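Local coordinates for protein glutamine cyclotransferase (Xanthomonas campestris, PDB 3MBR) that probably catalyses the cyclisation of N-terminal glutamine to pyroglutamate, as a calcium-binding beta-propeller glutaminyl cyclase, at residues A[32-37]-A[45-50]; A[160-165]-A[173-178]; A[204-209]-A[218-223]. The protein carries 1 engineered substitution. One frame throughout, in Å; residues are numbered along the deposited sequence.

Contact 1 of 3, residues A[32-37]-A[45-50]; sequences HLYEST and VRKVDL
The imidazole of His32 carries CE of Lys47 over one face, 3.6 Å from the ring centroid, a CH-pi contact. The two residues belong to the antiparallel hairpin that forms the two middle strands of a four-stranded propeller sheet. Val48 O and the CA of Asp49 lie at the edge of the His32 ring, near its plane. The phenol of Tyr34 lies alongside the same lysine, with CE2 3.8 Å from CG of Lys47; Phe27 of the adjoining strand 23-29 also meets this ring. The guanidinium of Arg46 has CG2 of Thr37 over one face, 3.6 Å from NE. Lys47 reaches both rings because CG is anti to the backbone N (chi1 177°) and the chain beyond is extended. Two reciprocal backbone pairs, Leu33 with Val48 and Glu35 with Arg46, set the register. On the side of Leu33 and Val48, CD1 of Leu33 packs on CD1 of Leu50 at 3.7 Å. Arg46 forms a salt bridge with Asp18, and OE2 of Glu35 is hydrogen-bonded to Thr23 OG1 and His17 NE2. A water joins the two charged groups: it donates to OE1 of Glu35 at 2.8 Å and accepts from NH1 of Arg46 at 2.9 Å.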
ATOM      1  N   HIS A  32     -14.482  -6.024   0.857  1.00 28.03           N
ATOM      2  CA  HIS A  32     -13.708  -6.446  -0.305  1.00 24.85           C
ATOM      3  C   HIS A  32     -12.341  -5.817  -0.287  1.00 22.53           C
ATOM      4  O   HIS A  32     -12.091  -4.740   0.335  1.00 23.46           O
ATOM      5  CB  HIS A  32     -14.377  -6.018  -1.626  1.00 27.06           C
ATOM      6  CG  HIS A  32     -15.732  -6.611  -1.810  1.00 32.68           C
ATOM      7  ND1 HIS A  32     -16.875  -5.864  -1.679  1.00 36.72           N
ATOM      8  CD2 HIS A  32     -16.117  -7.878  -2.056  1.00 37.34           C
ATOM      9  CE1 HIS A  32     -17.932  -6.644  -1.884  1.00 38.24           C
ATOM     10  NE2 HIS A  32     -17.499  -7.878  -2.089  1.00 38.51           N
ATOM     11  N   LEU A  33     -11.430  -6.511  -0.934  1.00 20.39           N
ATOM     12  CA  LEU A  33     -10.138  -5.916  -1.189  1.00 20.05           C
ATOM     13  C   LEU A  33     -10.113  -5.223  -2.535  1.00 19.59           C
ATOM     14  O   LEU A  33     -10.853  -5.624  -3.467  1.00 22.24           O
ATOM     15  CB  LEU A  33      -9.035  -7.008  -1.225  1.00 20.55           C
ATOM     16  CG  LEU A  33      -8.840  -7.715   0.124  1.00 22.17           C
ATOM     17  CD1 LEU A  33      -8.110  -9.059  -0.034  1.00 26.73           C
ATOM     18  CD2 LEU A  33      -8.083  -6.777   1.004  1.00 22.71           C
ATOM     19  N   TYR A  34      -9.307  -4.177  -2.659  1.00 18.02           N
ATOM     20  CA  TYR A  34      -9.075  -3.524  -3.941  1.00 17.28           C
ATOM     21  C   TYR A  34      -7.570  -3.574  -4.099  1.00 17.06           C
ATOM     22  O   TYR A  34      -6.809  -3.239  -3.148  1.00 17.81           O
ATOM     23  CB  TYR A  34      -9.560  -2.067  -3.861  1.00 18.20           C
ATOM     24  CG  TYR A  34     -11.054  -2.006  -3.877  1.00 19.34           C
ATOM     25  CD1 TYR A  34     -11.763  -2.224  -2.693  1.00 22.39           C
ATOM     26  CD2 TYR A  34     -11.768  -1.816  -5.086  1.00 21.79           C
ATOM     27  CE1 TYR A  34     -13.151  -2.206  -2.651  1.00 24.49           C
ATOM     28  CE2 TYR A  34     -13.217  -1.758  -5.039  1.00 25.21           C
ATOM     29  CZ  TYR A  34     -13.879  -1.969  -3.833  1.00 24.40           C
ATOM     30  OH  TYR A  34     -15.265  -1.949  -3.822  1.00 31.13           O
ATOM     31  N   GLU A  35      -7.133  -3.994  -5.273  1.00 17.71           N
ATOM     32  CA  GLU A  35      -5.731  -4.257  -5.502  1.00 16.81           C
ATOM     33  C   GLU A  35      -5.256  -3.685  -6.833  1.00 17.76           C
ATOM     34  O   GLU A  35      -5.934  -3.945  -7.857  1.00 22.97           O
ATOM     35  CB  GLU A  35      -5.509  -5.771  -5.537  1.00 18.23           C
ATOM     36  CG  GLU A  35      -4.045  -6.177  -5.577  1.00 18.29           C
ATOM     37  CD  GLU A  35      -3.884  -7.701  -5.430  1.00 19.23           C
ATOM     38  OE1 GLU A  35      -4.898  -8.455  -5.375  1.00 22.56           O
ATOM     39  OE2 GLU A  35      -2.719  -8.138  -5.354  1.00 21.22           O
ATOM     40  N   SER A  36      -4.193  -2.896  -6.878  1.00 16.99           N
ATOM     41  CA  SER A  36      -3.592  -2.346  -8.103  1.00 18.69           C
ATOM     42  C   SER A  36      -2.606  -3.399  -8.615  1.00 18.60           C
ATOM     43  O   SER A  36      -1.895  -4.016  -7.793  1.00 19.40           O
ATOM     44  CB  SER A  36      -2.747  -1.033  -7.549  1.00 21.01           C
ATOM     45  OG  SER A  36      -2.256  -0.494  -8.795  1.00 30.23           O
ATOM     46  N   THR A  37      -2.537  -3.659  -9.890  1.00 19.47           N
ATOM     47  CA  THR A  37      -1.542  -4.610 -10.414  1.00 23.18           C
ATOM     48  C   THR A  37      -0.822  -3.899 -11.506  1.00 27.75           C
ATOM     49  O   THR A  37      -1.464  -3.285 -12.363  1.00 30.38           O
ATOM     50  CB  THR A  37      -2.171  -5.957 -10.796  1.00 23.90           C
ATOM     51  OG1 THR A  37      -3.144  -5.839 -11.832  1.00 33.56           O
ATOM     52  CG2 THR A  37      -2.843  -6.619  -9.653  1.00 24.76           C
ATOM     53  N   VAL A  45      -6.917  -2.321 -11.928  1.00 22.40           N
ATOM     54  CA  VAL A  45      -7.399  -2.197 -10.542  1.00 21.39           C
ATOM     55  C   VAL A  45      -8.453  -3.266 -10.363  1.00 21.23           C
ATOM     56  O   VAL A  45      -9.384  -3.360 -11.188  1.00 24.26           O
ATOM     57  CB  VAL A  45      -8.034  -0.834 -10.335  1.00 23.72           C
ATOM     58  CG1 VAL A  45      -8.556  -0.693  -8.933  1.00 26.33           C
ATOM     59  CG2 VAL A  45      -6.935   0.269 -10.535  1.00 28.19           C
ATOM     60  N   ARG A  46      -8.322  -4.069  -9.331  1.00 21.44           N
ATOM     61  CA  ARG A  46      -9.185  -5.267  -9.178  1.00 22.11           C
ATOM     62  C   ARG A  46      -9.976  -5.101  -7.891  1.00 20.46           C
ATOM     63  O   ARG A  46      -9.405  -4.680  -6.871  1.00 22.46           O
ATOM     64  CB  ARG A  46      -8.372  -6.548  -8.968  1.00 22.28           C
ATOM     65  CG  ARG A  46      -7.432  -6.887 -10.149  1.00 24.05           C
ATOM     66  CD  ARG A  46      -6.540  -8.028  -9.714  1.00 23.35           C
ATOM     67  NE  ARG A  46      -5.687  -8.402 -10.819  1.00 26.54           N
ATOM     68  CZ  ARG A  46      -5.191  -9.646 -10.941  1.00 24.29           C
ATOM     69  NH1 ARG A  46      -5.402 -10.565  -9.967  1.00 25.78           N
ATOM     70  NH2 ARG A  46      -4.459  -9.958 -12.003  1.00 29.07           N
ATOM     71  N   LYS A  47     -11.262  -5.460  -7.913  1.00 22.10           N
ATOM     72  CA  LYS A  47     -12.045  -5.632  -6.702  1.00 21.14           C
ATOM     73  C   LYS A  47     -12.081  -7.130  -6.442  1.00 21.42           C
ATOM     74  O   LYS A  47     -12.498  -7.868  -7.336  1.00 22.03           O
ATOM     75  CB  LYS A  47     -13.454  -5.106  -6.901  1.00 23.96           C
ATOM     76  CG  LYS A  47     -14.343  -5.343  -5.663  1.00 24.79           C
ATOM     77  CD  LYS A  47     -15.810  -4.850  -6.039  1.00 31.91           C
ATOM     78  CE  LYS A  47     -16.748  -5.009  -4.965  1.00 35.11           C
ATOM     79  NZ  LYS A  47     -18.123  -4.622  -5.488  1.00 38.61           N
ATOM     80  N   VAL A  48     -11.667  -7.536  -5.269  1.00 20.27           N
ATOM     81  CA  VAL A  48     -11.362  -8.967  -4.993  1.00 20.02           C
ATOM     82  C   VAL A  48     -12.105  -9.451  -3.784  1.00 20.72           C
ATOM     83  O   VAL A  48     -12.222  -8.765  -2.776  1.00 21.78           O
ATOM     84  CB  VAL A  48      -9.822  -9.183  -4.851  1.00 18.89           C
ATOM     85  CG1 VAL A  48      -9.478 -10.634  -4.520  1.00 23.10           C
ATOM     86  CG2 VAL A  48      -9.054  -8.647  -6.057  1.00 23.62           C
ATOM     87  N   ASP A  49     -12.677 -10.617  -3.930  1.00 21.59           N
ATOM     88  CA  ASP A  49     -13.321 -11.312  -2.808  1.00 23.40           C
ATOM     89  C   ASP A  49     -12.234 -11.856  -1.863  1.00 21.10           C
ATOM     90  O   ASP A  49     -11.360 -12.632  -2.243  1.00 22.38           O
ATOM     91  CB  ASP A  49     -14.175 -12.475  -3.340  1.00 25.04           C
ATOM     92  CG  ASP A  49     -14.874 -13.191  -2.250  1.00 29.25           C
ATOM     93  OD1 ASP A  49     -14.510 -14.341  -1.918  1.00 35.75           O
ATOM     94  OD2 ASP A  49     -15.725 -12.532  -1.613  1.00 36.42           O
ATOM     95  N   LEU A  50     -12.254 -11.421  -0.602  1.00 20.56           N
ATOM     96  CA  LEU A  50     -11.255 -11.870   0.348  1.00 21.44           C
ATOM     97  C   LEU A  50     -11.147 -13.367   0.492  1.00 21.62           C
ATOM     98  O   LEU A  50     -10.060 -13.938   0.493  1.00 21.64           O
ATOM     99  CB  LEU A  50     -11.549 -11.181   1.709  1.00 23.45           C
ATOM    100  CG  LEU A  50     -10.733 -11.674   2.880  1.00 22.81           C
ATOM    101  CD1 LEU A  50      -9.202 -11.332   2.706  1.00 23.44           C
ATOM    102  CD2 LEU A  50     -11.213 -11.168   4.238  1.00 25.06           C
TER
HETATM  103  O   HOH W   1     -18.015 -11.231  -2.037  1.00 37.52           O
HETATM  104  O   HOH W   2      -5.809 -10.409  -7.139  1.00 18.41           O

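Contact 2 of 3, residues A[160-165]-A[173-178]; sequences GELLAN and ARIDPA
Glu161 reaches across to the neighbouring strand of an antiparallel beta hairpin and ends on Arg174. Its CB lies 3.5 Å from Ile175 O, and CG passes the same carbonyl oxygen. CG stands beside the backbone N (chi1 -72°), and the extended chain then carries the carboxylate to the guanidinium. CD sits at the edge of that group, in its plane. OE2 accepts from NH1 of Arg174 at 3.0 Å through its syn lone pair, and weakly from NE. OE1 also uses its syn lone pair toward NH1 of Arg174, at 3.1 Å but with a more bent bond. One nitrogen thus holds both oxygens in this salt bridge. The two planes stand 53° apart, so the pair is not coplanar. Arg174 bends at chi3 (42°) to bring NH1 and NE to the acid, while its NH2 is hydrogen-bonded to Gln7 OE1.

Backbone hydrogen bonds run both ways between Leu162 and Ile175 and between Ala164 and Ala173. CD1 of Ile175 rests on CB of Ala164 at 3.8 Å. At the open end of the hairpin, CD of Pro177 lies 3.2 Å from Gly160 O.

The two strands are the middle pair of a four-stranded propeller sheet. Strand 152-158, which supplies calcium ligands, flanks the first, and strand 182-187 flanks the second.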
ATOM      1  N   GLY A 160      -4.185   5.534  13.680  1.00 28.44           N
ATOM      2  CA  GLY A 160      -3.468   6.739  13.949  1.00 28.98           C
ATOM      3  C   GLY A 160      -2.032   6.704  13.618  1.00 27.45           C
ATOM      4  O   GLY A 160      -1.316   7.653  13.962  1.00 30.09           O
ATOM      5  N   GLU A 161      -1.580   5.608  12.997  1.00 25.90           N
ATOM      6  CA  GLU A 161      -0.177   5.492  12.635  1.00 25.28           C
ATOM      7  C   GLU A 161      -0.099   5.150  11.165  1.00 23.41           C
ATOM      8  O   GLU A 161      -1.066   4.637  10.575  1.00 23.03           O
ATOM      9  CB  GLU A 161       0.494   4.361  13.413  1.00 26.00           C
ATOM     10  CG  GLU A 161       0.655   4.772  14.864  1.00 30.84           C
ATOM     11  CD  GLU A 161       1.281   3.725  15.744  1.00 36.37           C
ATOM     12  OE1 GLU A 161       2.155   4.065  16.515  1.00 38.62           O
ATOM     13  OE2 GLU A 161       0.870   2.564  15.682  1.00 41.39           O
ATOM     14  N   LEU A 162       1.055   5.433  10.593  1.00 23.91           N
ATOM     15  CA  LEU A 162       1.281   5.086   9.186  1.00 22.32           C
ATOM     16  C   LEU A 162       2.139   3.799   9.124  1.00 22.11           C
ATOM     17  O   LEU A 162       3.247   3.789   9.700  1.00 24.21           O
ATOM     18  CB  LEU A 162       1.938   6.274   8.459  1.00 26.39           C
ATOM     19  CG  LEU A 162       2.320   6.140   6.995  1.00 25.50           C
ATOM     20  CD1 LEU A 162       0.999   5.950   6.202  1.00 24.83           C
ATOM     21  CD2 LEU A 162       2.990   7.368   6.547  1.00 29.85           C
ATOM     22  N   LEU A 163       1.667   2.756   8.472  1.00 19.40           N
ATOM     23  CA  LEU A 163       2.511   1.589   8.210  1.00 17.91           C
ATOM     24  C   LEU A 163       3.084   1.771   6.819  1.00 17.64           C
ATOM     25  O   LEU A 163       2.379   2.150   5.855  1.00 17.57           O
ATOM     26  CB  LEU A 163       1.717   0.298   8.208  1.00 17.90           C
ATOM     27  CG  LEU A 163       1.108  -0.173   9.553  1.00 22.45           C
ATOM     28  CD1 LEU A 163       0.585  -1.588   9.500  1.00 22.02           C
ATOM     29  CD2 LEU A 163       1.934   0.059  10.720  1.00 27.20           C
ATOM     30  N   ALA A 164       4.363   1.484   6.671  1.00 16.76           N
ATOM     31  CA  ALA A 164       5.029   1.603   5.352  1.00 16.89           C
ATOM     32  C   ALA A 164       5.914   0.401   5.134  1.00 17.48           C
ATOM     33  O   ALA A 164       6.745   0.058   5.996  1.00 19.11           O
ATOM     34  CB  ALA A 164       5.911   2.883   5.341  1.00 19.65           C
ATOM     35  N   ASN A 165       5.727  -0.251   3.990  1.00 17.48           N
ATOM     36  CA  ASN A 165       6.670  -1.330   3.646  1.00 18.07           C
ATOM     37  C   ASN A 165       7.994  -0.815   3.152  1.00 18.73           C
ATOM     38  O   ASN A 165       8.017   0.125   2.341  1.00 20.52           O
ATOM     39  CB  ASN A 165       6.079  -2.194   2.525  1.00 19.38           C
ATOM     40  CG  ASN A 165       6.822  -3.489   2.349  1.00 22.42           C
ATOM     41  OD1 ASN A 165       6.862  -4.315   3.276  1.00 28.34           O
ATOM     42  ND2 ASN A 165       7.388  -3.718   1.153  1.00 22.96           N
ATOM     43  N   ALA A 173       7.554  -0.589   8.624  1.00 18.22           N
ATOM     44  CA  ALA A 173       7.783   0.410   9.649  1.00 18.51           C
ATOM     45  C   ALA A 173       6.446   0.899  10.181  1.00 19.38           C
ATOM     46  O   ALA A 173       5.567   1.258   9.373  1.00 19.08           O
ATOM     47  CB  ALA A 173       8.502   1.571   9.004  1.00 21.28           C
ATOM     48  N   ARG A 174       6.240   0.945  11.516  1.00 21.39           N
ATOM     49  CA  ARG A 174       5.075   1.660  12.099  1.00 21.96           C
ATOM     50  C   ARG A 174       5.600   3.039  12.427  1.00 23.93           C
ATOM     51  O   ARG A 174       6.561   3.160  13.228  1.00 25.74           O
ATOM     52  CB  ARG A 174       4.631   0.977  13.384  1.00 25.27           C
ATOM     53  CG  ARG A 174       3.927  -0.170  13.166  1.00 30.73           C
ATOM     54  CD  ARG A 174       3.537  -0.865  14.522  1.00 37.98           C
ATOM     55  NE  ARG A 174       3.081   0.080  15.525  1.00 34.12           N
ATOM     56  CZ  ARG A 174       3.386   0.205  16.847  1.00 32.00           C
ATOM     57  NH1 ARG A 174       2.861   1.233  17.496  1.00 31.33           N
ATOM     58  NH2 ARG A 174       4.126  -0.637  17.613  1.00 31.59           N
ATOM     59  N   ILE A 175       5.006   4.046  11.814  1.00 23.45           N
ATOM     60  CA  ILE A 175       5.439   5.461  11.898  1.00 26.26           C
ATOM     61  C   ILE A 175       4.472   6.320  12.695  1.00 28.87           C
ATOM     62  O   ILE A 175       3.273   6.309  12.429  1.00 28.21           O
ATOM     63  CB  ILE A 175       5.622   6.061  10.469  1.00 26.79           C
ATOM     64  CG1 ILE A 175       6.688   5.234   9.690  1.00 26.02           C
ATOM     65  CG2 ILE A 175       6.021   7.578  10.438  1.00 27.40           C
ATOM     66  CD1 ILE A 175       6.494   5.328   8.190  1.00 25.82           C
ATOM     67  N   ASP A 176       5.029   7.089  13.626  1.00 30.85           N
ATOM     68  CA  ASP A 176       4.240   8.097  14.374  1.00 31.85           C
ATOM     69  C   ASP A 176       4.078   9.274  13.426  1.00 33.15           C
ATOM     70  O   ASP A 176       5.037   9.914  13.043  1.00 35.00           O
ATOM     71  CB  ASP A 176       5.030   8.524  15.633  1.00 33.23           C
ATOM     72  CG  ASP A 176       4.363   9.618  16.402  1.00 40.58           C
ATOM     73  OD1 ASP A 176       3.435  10.231  15.879  1.00 42.32           O
ATOM     74  OD2 ASP A 176       4.824   9.906  17.525  1.00 43.63           O
ATOM     75  N   PRO A 177       2.840   9.564  12.945  1.00 35.16           N
ATOM     76  CA  PRO A 177       2.800  10.614  11.915  1.00 36.79           C
ATOM     77  C   PRO A 177       3.073  12.036  12.424  1.00 40.86           C
ATOM     78  O   PRO A 177       3.455  12.914  11.628  1.00 41.06           O
ATOM     79  CB  PRO A 177       1.339  10.561  11.408  1.00 38.33           C
ATOM     80  CG  PRO A 177       0.568   9.926  12.488  1.00 37.11           C
ATOM     81  CD  PRO A 177       1.531   8.993  13.251  1.00 34.44           C
ATOM     82  N   ALA A 178       2.905  12.249  13.721  1.00 42.16           N
ATOM     83  CA  ALA A 178       3.190  13.561  14.308  1.00 46.16           C
ATOM     84  C   ALA A 178       4.704  13.910  14.286  1.00 47.16           C
ATOM     85  O   ALA A 178       5.052  15.082  14.147  1.00 49.37           O
ATOM     86  CB  ALA A 178       2.619  13.636  15.702  1.00 46.84           C
TER

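Contact 3 of 3, residues A[204-209]-A[218-223]; sequences DVLNGI and LFVTGK. With CA (calcium ion), chain B.
A classic beta bulge marks this propeller hairpin, which supplies a ligand of the calcium ion. Asn207 and Gly208 both face Thr221, whose carbonyl oxygen takes two N-H groups. The N of Asn207 comes in the carbonyl plane, on a lone pair, at 3.0 Å from Thr221 O with a nearly straight bond (173°). The N of Gly208 stands above that plane, 3.1 Å from the same oxygen, and its bond is more bent. Thr221 N returns a hydrogen bond to Gly208 O. Lys223 N to Val205 O, at 2.9 Å, continues the pairing beyond the bulge. Next to the bulge the backbones come very near: the CA atoms of Leu206 and Gly222 are 3.9 Å apart. The CA of Gly222 also lies 3.1 Å from Val205 O.

CG2 of Ile209 lies alongside CD1 of Leu218 at 3.8 Å. Leu206 turns CG anti to the backbone N (chi1 -163°), and its CD1 packs obliquely against CB of Val220, 4.2 Å away. CE of Lys223 passes close to OD1 of Asn207, while its NZ forms a salt bridge with Glu24 and a hydrogen bond to Thr23 O.

Ile209 O binds the calcium ion at 2.3 Å. Leu26, Glu154, Leu155, Glu156 and a water complete the set of ligands.

Within the four-stranded sheet, strand 206-212 is outermost and strand 217-222 lies between it and strand 227-233. Leu206 and Ile209 touch Asn165 of strand 161-166 in the neighbouring sheet.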
ATOM      1  N   ASP A 204       9.083 -10.930  -6.221  1.00 27.38           N
ATOM      2  CA  ASP A 204       7.852 -11.188  -5.410  1.00 27.24           C
ATOM      3  C   ASP A 204       7.836 -10.490  -4.029  1.00 27.52           C
ATOM      4  O   ASP A 204       7.786 -11.166  -2.940  1.00 28.44           O
ATOM      5  CB  ASP A 204       7.607 -12.734  -5.303  1.00 27.97           C
ATOM      6  CG  ASP A 204       7.425 -13.435  -6.664  1.00 31.15           C
ATOM      7  OD1 ASP A 204       7.192 -14.699  -6.672  1.00 36.63           O
ATOM      8  OD2 ASP A 204       7.532 -12.773  -7.738  1.00 35.08           O
ATOM      9  N   VAL A 205       7.965  -9.155  -4.064  1.00 27.65           N
ATOM     10  CA  VAL A 205       8.102  -8.367  -2.864  1.00 26.42           C
ATOM     11  C   VAL A 205       6.722  -8.182  -2.262  1.00 21.88           C
ATOM     12  O   VAL A 205       5.664  -8.168  -2.968  1.00 20.96           O
ATOM     13  CB  VAL A 205       8.684  -6.971  -3.101  1.00 27.72           C
ATOM     14  CG1 VAL A 205      10.223  -7.027  -3.402  1.00 30.68           C
ATOM     15  CG2 VAL A 205       7.952  -6.224  -4.175  1.00 28.47           C
ATOM     16  N   LEU A 206       6.679  -7.977  -0.936  1.00 21.67           N
ATOM     17  CA  LEU A 206       5.452  -7.495  -0.254  1.00 19.57           C
ATOM     18  C   LEU A 206       5.096  -6.163  -0.884  1.00 19.30           C
ATOM     19  O   LEU A 206       5.995  -5.306  -1.106  1.00 21.01           O
ATOM     20  CB  LEU A 206       5.737  -7.363   1.267  1.00 21.38           C
ATOM     21  CG  LEU A 206       4.471  -7.275   2.172  1.00 22.71           C
ATOM     22  CD1 LEU A 206       4.765  -7.707   3.617  1.00 25.62           C
ATOM     23  CD2 LEU A 206       3.834  -5.911   2.240  1.00 24.59           C
ATOM     24  N   ASN A 207       3.839  -5.967  -1.196  1.00 17.15           N
ATOM     25  CA  ASN A 207       3.488  -4.729  -1.883  1.00 16.41           C
ATOM     26  C   ASN A 207       2.058  -4.344  -1.605  1.00 15.73           C
ATOM     27  O   ASN A 207       1.533  -3.415  -2.229  1.00 18.28           O
ATOM     28  CB  ASN A 207       3.757  -4.841  -3.385  1.00 17.84           C
ATOM     29  CG  ASN A 207       4.230  -3.599  -3.965  1.00 20.36           C
ATOM     30  OD1 ASN A 207       5.164  -3.701  -4.763  1.00 29.31           O
ATOM     31  ND2 ASN A 207       3.555  -2.495  -3.748  1.00 27.51           N
ATOM     32  N   GLY A 208       1.367  -5.019  -0.682  1.00 15.71           N
ATOM     33  CA  GLY A 208      -0.033  -4.684  -0.403  1.00 16.08           C
ATOM     34  C   GLY A 208      -0.228  -4.778   1.099  1.00 15.30           C
ATOM     35  O   GLY A 208       0.075  -5.868   1.660  1.00 16.19           O
ATOM     36  N   ILE A 209      -0.663  -3.719   1.732  1.00 14.69           N
ATOM     37  CA  ILE A 209      -0.976  -3.723   3.155  1.00 15.29           C
ATOM     38  C   ILE A 209      -2.375  -3.124   3.258  1.00 14.53           C
ATOM     39  O   ILE A 209      -2.544  -1.958   2.832  1.00 16.18           O
ATOM     40  CB  ILE A 209       0.021  -2.892   4.004  1.00 15.60           C
ATOM     41  CG1 ILE A 209       1.460  -3.416   3.793  1.00 16.84           C
ATOM     42  CG2 ILE A 209      -0.433  -2.996   5.458  1.00 16.99           C
ATOM     43  CD1 ILE A 209       2.508  -2.429   4.338  1.00 19.45           C
ATOM     44  N   LEU A 218      -5.695  -6.807   9.727  1.00 16.94           N
ATOM     45  CA  LEU A 218      -4.590  -6.307   8.924  1.00 15.97           C
ATOM     46  C   LEU A 218      -4.219  -7.379   7.913  1.00 15.77           C
ATOM     47  O   LEU A 218      -3.945  -8.528   8.324  1.00 17.57           O
ATOM     48  CB  LEU A 218      -3.423  -5.974   9.850  1.00 16.85           C
ATOM     49  CG  LEU A 218      -2.231  -5.347   9.112  1.00 17.62           C
ATOM     50  CD1 LEU A 218      -2.596  -4.074   8.433  1.00 18.82           C
ATOM     51  CD2 LEU A 218      -1.090  -5.108  10.152  1.00 20.50           C
ATOM     52  N   PHE A 219      -4.185  -7.060   6.601  1.00 15.45           N
ATOM     53  CA  PHE A 219      -3.860  -8.040   5.580  1.00 15.15           C
ATOM     54  C   PHE A 219      -2.588  -7.614   4.825  1.00 14.74           C
ATOM     55  O   PHE A 219      -2.393  -6.426   4.537  1.00 15.58           O
ATOM     56  CB  PHE A 219      -5.000  -8.054   4.542  1.00 16.17           C
ATOM     57  CG  PHE A 219      -6.346  -8.430   5.142  1.00 15.63           C
ATOM     58  CD1 PHE A 219      -6.625  -9.736   5.564  1.00 18.09           C
ATOM     59  CD2 PHE A 219      -7.317  -7.455   5.278  1.00 18.56           C
ATOM     60  CE1 PHE A 219      -7.888 -10.045   6.073  1.00 19.31           C
ATOM     61  CE2 PHE A 219      -8.537  -7.769   5.797  1.00 20.10           C
ATOM     62  CZ  PHE A 219      -8.820  -9.050   6.202  1.00 19.68           C
ATOM     63  N   VAL A 220      -1.779  -8.602   4.439  1.00 14.95           N
ATOM     64  CA  VAL A 220      -0.617  -8.323   3.634  1.00 15.25           C
ATOM     65  C   VAL A 220      -0.502  -9.309   2.458  1.00 15.92           C
ATOM     66  O   VAL A 220      -0.819 -10.518   2.625  1.00 16.12           O
ATOM     67  CB  VAL A 220       0.717  -8.336   4.452  1.00 16.42           C
ATOM     68  CG1 VAL A 220       0.686  -7.306   5.542  1.00 18.08           C
ATOM     69  CG2 VAL A 220       0.995  -9.649   5.086  1.00 20.44           C
ATOM     70  N   THR A 221      -0.066  -8.844   1.313  1.00 15.46           N
ATOM     71  CA  THR A 221       0.275  -9.750   0.228  1.00 15.84           C
ATOM     72  C   THR A 221       1.316  -9.083  -0.654  1.00 15.67           C
ATOM     73  O   THR A 221       1.844  -8.012  -0.302  1.00 16.05           O
ATOM     74  CB  THR A 221      -0.959 -10.172  -0.593  1.00 15.87           C
ATOM     75  OG1 THR A 221      -0.612 -11.317  -1.411  1.00 17.00           O
ATOM     76  CG2 THR A 221      -1.567  -9.087  -1.467  1.00 16.67           C
ATOM     77  N   GLY A 222       1.718  -9.725  -1.743  1.00 16.35           N
ATOM     78  CA  GLY A 222       2.754  -9.146  -2.595  1.00 17.43           C
ATOM     79  C   GLY A 222       2.730  -9.738  -3.976  1.00 15.41           C
ATOM     80  O   GLY A 222       1.809 -10.543  -4.327  1.00 16.81           O
ATOM     81  N   LYS A 223       3.671  -9.275  -4.794  1.00 16.67           N
ATOM     82  CA  LYS A 223       3.652  -9.576  -6.212  1.00 16.54           C
ATOM     83  C   LYS A 223       3.746 -11.051  -6.432  1.00 16.22           C
ATOM     84  O   LYS A 223       4.690 -11.718  -6.016  1.00 17.87           O
ATOM     85  CB  LYS A 223       4.831  -8.897  -6.932  1.00 17.53           C
ATOM     86  CG  LYS A 223       4.739  -7.351  -6.821  1.00 19.57           C
ATOM     87  CD  LYS A 223       5.794  -6.719  -7.781  1.00 20.61           C
ATOM     88  CE  LYS A 223       5.776  -5.222  -7.666  1.00 26.24           C
ATOM     89  NZ  LYS A 223       4.638  -4.591  -8.145  1.00 29.99           N
TER
HETATM   90 CA    CA B 300      -2.524  -0.075   1.475  1.00 20.79          CA
HETATM   91  O   HOH W   3      -3.329   1.834   0.214  1.00 18.99           O

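From the N terminus the three contacts follow in series, and none nests in or crosses another. Each closes a hairpin. Seven residues separate the segments of contact 1, seven those of contact 2 and eight those of contact 3, part of them still strand. Each belongs to a different sheet of the propeller. The sheet of contact 3 also takes in strand 9-16, so the two ends of the chain meet there and close the ring. Contacts 1 and 2 lie on opposite sides of the chain's centre, their centres about 23 Å apart, and do not touch. Contact 3 touches both: Phe219 packs on Leu50 of contact 1, and Leu218 on Leu163 of contact 2.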